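Local structure of hypothetical protein YHBO (Escherichia coli, 1OI4) at residues R138-K146 / K168-T176. The protein repairs proteins and nucleotides glycated by methylglyoxal or glyoxal, releasing lactate or glycolate as a deglycase of the DJ-1/PfpI family. Sequence-based numbering, arbitrary orientation.
Sequences RGRKLTAVK and KDQLVTSRT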
# COMPACT_ATOMS: atom_id res chain seq x y z
N ARG A 138 16.43 7.00 -4.30
CA ARG A 138 16.95 8.23 -3.72
C ARG A 138 17.65 9.03 -4.81
O ARG A 138 18.54 8.52 -5.49
CB ARG A 138 17.91 7.92 -2.58
CG ARG A 138 18.43 9.14 -1.83
CD ARG A 138 19.02 8.73 -0.49
NE ARG A 138 18.01 8.15 0.40
CZ ARG A 138 17.16 8.87 1.13
NH1 ARG A 138 17.19 10.19 1.09
NH2 ARG A 138 16.27 8.25 1.90
N GLY A 139 17.21 10.27 -5.00
CA GLY A 139 17.81 11.12 -6.02
C GLY A 139 17.24 10.94 -7.42
O GLY A 139 17.61 11.67 -8.34
N ARG A 140 16.35 9.97 -7.60
CA ARG A 140 15.76 9.72 -8.91
C ARG A 140 14.38 10.35 -9.08
O ARG A 140 13.64 10.54 -8.11
CB ARG A 140 15.69 8.21 -9.17
CG ARG A 140 17.03 7.52 -8.98
CD ARG A 140 17.08 6.15 -9.62
NE ARG A 140 16.93 6.22 -11.06
CZ ARG A 140 17.21 5.23 -11.89
NH1 ARG A 140 17.68 4.08 -11.42
NH2 ARG A 140 17.02 5.37 -13.19
N LYS A 141 14.04 10.67 -10.32
CA LYS A 141 12.77 11.32 -10.63
C LYS A 141 11.65 10.34 -10.94
O LYS A 141 11.81 9.42 -11.74
CB LYS A 141 12.94 12.26 -11.82
CG LYS A 141 14.07 13.27 -11.67
CD LYS A 141 14.17 14.16 -12.89
CE LYS A 141 15.34 15.12 -12.78
NZ LYS A 141 15.45 16.01 -13.97
N LEU A 142 10.50 10.55 -10.30
CA LEU A 142 9.35 9.70 -10.54
C LEU A 142 8.08 10.28 -9.96
O LEU A 142 8.10 11.31 -9.28
CB LEU A 142 9.59 8.29 -9.98
CG LEU A 142 10.15 8.14 -8.57
CD1 LEU A 142 9.26 8.85 -7.58
CD2 LEU A 142 10.26 6.66 -8.23
N THR A 143 6.97 9.63 -10.25
CA THR A 143 5.68 10.05 -9.73
C THR A 143 5.02 8.82 -9.14
O THR A 143 5.59 7.73 -9.19
CB THR A 143 4.80 10.65 -10.85
OG1 THR A 143 3.69 11.33 -10.26
CG2 THR A 143 4.29 9.56 -11.78
N ALA A 144 3.82 8.99 -8.59
CA ALA A 144 3.08 7.89 -7.99
C ALA A 144 1.71 8.38 -7.54
O ALA A 144 1.42 9.57 -7.61
CB ALA A 144 3.85 7.32 -6.79
N VAL A 145 0.89 7.45 -7.05
CA VAL A 145 -0.46 7.75 -6.60
C VAL A 145 -0.43 8.55 -5.29
O VAL A 145 0.42 8.34 -4.43
CB VAL A 145 -1.27 6.43 -6.41
CG1 VAL A 145 -0.76 5.68 -5.20
CG2 VAL A 145 -2.76 6.73 -6.32
N LYS A 146 -1.38 9.47 -5.15
CA LYS A 146 -1.47 10.36 -4.00
C LYS A 146 -1.11 9.84 -2.61
O LYS A 146 -0.23 10.40 -1.95
CB LYS A 146 -2.86 11.01 -3.94
CG LYS A 146 -2.96 12.33 -4.70
CD LYS A 146 -4.09 13.19 -4.18
CE LYS A 146 -5.18 13.40 -5.22
NZ LYS A 146 -5.82 12.13 -5.65
N LYS A 168 16.36 8.78 -16.43
CA LYS A 168 17.51 8.21 -17.12
C LYS A 168 17.13 7.14 -18.13
O LYS A 168 17.84 6.15 -18.28
CB LYS A 168 18.49 7.60 -16.12
CG LYS A 168 18.95 8.55 -15.03
CD LYS A 168 19.99 7.89 -14.14
CE LYS A 168 20.24 8.72 -12.89
NZ LYS A 168 19.01 8.82 -12.05
N ASP A 169 16.02 7.34 -18.82
CA ASP A 169 15.56 6.37 -19.80
C ASP A 169 15.50 4.96 -19.24
O ASP A 169 15.83 4.00 -19.93
CB ASP A 169 16.47 6.37 -21.03
CG ASP A 169 16.30 7.59 -21.88
OD1 ASP A 169 15.14 8.00 -22.10
OD2 ASP A 169 17.32 8.13 -22.35
N GLN A 170 15.10 4.83 -17.98
CA GLN A 170 14.99 3.52 -17.36
C GLN A 170 13.72 3.39 -16.53
O GLN A 170 12.90 2.51 -16.78
CB GLN A 170 16.20 3.23 -16.46
CG GLN A 170 16.02 1.97 -15.63
CD GLN A 170 17.08 1.78 -14.57
OE1 GLN A 170 17.63 2.75 -14.04
NE2 GLN A 170 17.37 0.52 -14.24
N LEU A 171 13.58 4.26 -15.54
CA LEU A 171 12.42 4.21 -14.67
C LEU A 171 11.24 5.00 -15.22
O LEU A 171 11.31 6.22 -15.38
CB LEU A 171 12.77 4.76 -13.28
CG LEU A 171 13.90 4.09 -12.50
CD1 LEU A 171 14.08 4.83 -11.19
CD2 LEU A 171 13.58 2.62 -12.26
N VAL A 172 10.16 4.29 -15.51
CA VAL A 172 8.95 4.91 -16.01
C VAL A 172 7.88 4.78 -14.94
O VAL A 172 7.55 3.68 -14.52
CB VAL A 172 8.46 4.21 -17.29
CG1 VAL A 172 7.19 4.88 -17.80
CG2 VAL A 172 9.55 4.26 -18.36
N THR A 173 7.36 5.91 -14.47
CA THR A 173 6.32 5.89 -13.45
C THR A 173 5.14 6.77 -13.82
O THR A 173 5.28 7.78 -14.52
CB THR A 173 6.85 6.33 -12.07
OG1 THR A 173 7.49 7.61 -12.17
CG2 THR A 173 7.82 5.30 -11.52
N SER A 174 3.96 6.35 -13.37
CA SER A 174 2.72 7.08 -13.61
C SER A 174 1.88 7.03 -12.33
O SER A 174 2.18 6.25 -11.42
CB SER A 174 1.96 6.47 -14.78
OG SER A 174 2.65 6.72 -15.99
N ARG A 175 0.82 7.83 -12.29
CA ARG A 175 -0.02 7.94 -11.10
C ARG A 175 -1.25 7.05 -10.99
O ARG A 175 -1.47 6.41 -9.97
CB ARG A 175 -0.47 9.40 -10.93
CG ARG A 175 0.66 10.41 -11.01
CD ARG A 175 0.12 11.81 -11.30
NE ARG A 175 -0.58 11.85 -12.59
CZ ARG A 175 -0.96 12.97 -13.20
NH1 ARG A 175 -0.72 14.15 -12.66
NH2 ARG A 175 -1.59 12.90 -14.38
N THR A 176 -2.07 7.03 -12.05
CA THR A 176 -3.31 6.27 -12.04
C THR A 176 -3.63 5.64 -13.40
O THR A 176 -2.91 5.84 -14.37
CB THR A 176 -4.49 7.20 -11.70
OG1 THR A 176 -4.75 8.05 -12.82
CG2 THR A 176 -4.14 8.08 -10.50
O HOH W 1 10.23 7.60 -13.07
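Arg140 meets Gln170 end-on through two hydrogen bonds to one oxygen: NH2 lies 2.8 Å and NH1 2.9 Å from OE1 of Gln170, both bonds clearly bent as they share the acceptor. That oxygen sits only 5° out of the guanidinium plane, yet the amide is turned 44° against the guanidinium, and both donors approach OE1 from the same face of the amide. The amide's other end, NE2, is bonded to the carbonyls of Val115 and Lys119, which fixes its rotation. A salt bridge from Arg140 NE to Asp167 holds the guanidinium from another side. The arginine chain bends at chi3, and Leu171 CD1 lies over the centre of one guanidinium face, 3.1 Å above its plane.

Farther along, Thr143 N donates to Thr173 OG1 (2.8 Å, 163° at the hydrogen). This hydroxyl also meets a water bonded to Lys141 O. Thr143 OG1, itself bonded to Tyr160 O, packs against Arg175 CG at 3.3 Å, and Val145 CB rests 3.6 Å from Arg175 O.

Side-chain bonds, one to a backbone N-H, and a water thus join segment 138-146 to segment 168-176, which carries strand 171-174 of the central sheet. Val145's side chain lies about 4 Å from that of Cys125, the probable nucleophile. At the other end Arg140 NE is 3.5 Å from Lys168 NZ, an unbonded pair of like charges whose closeness Asp167, bound to Arg140, probably eases.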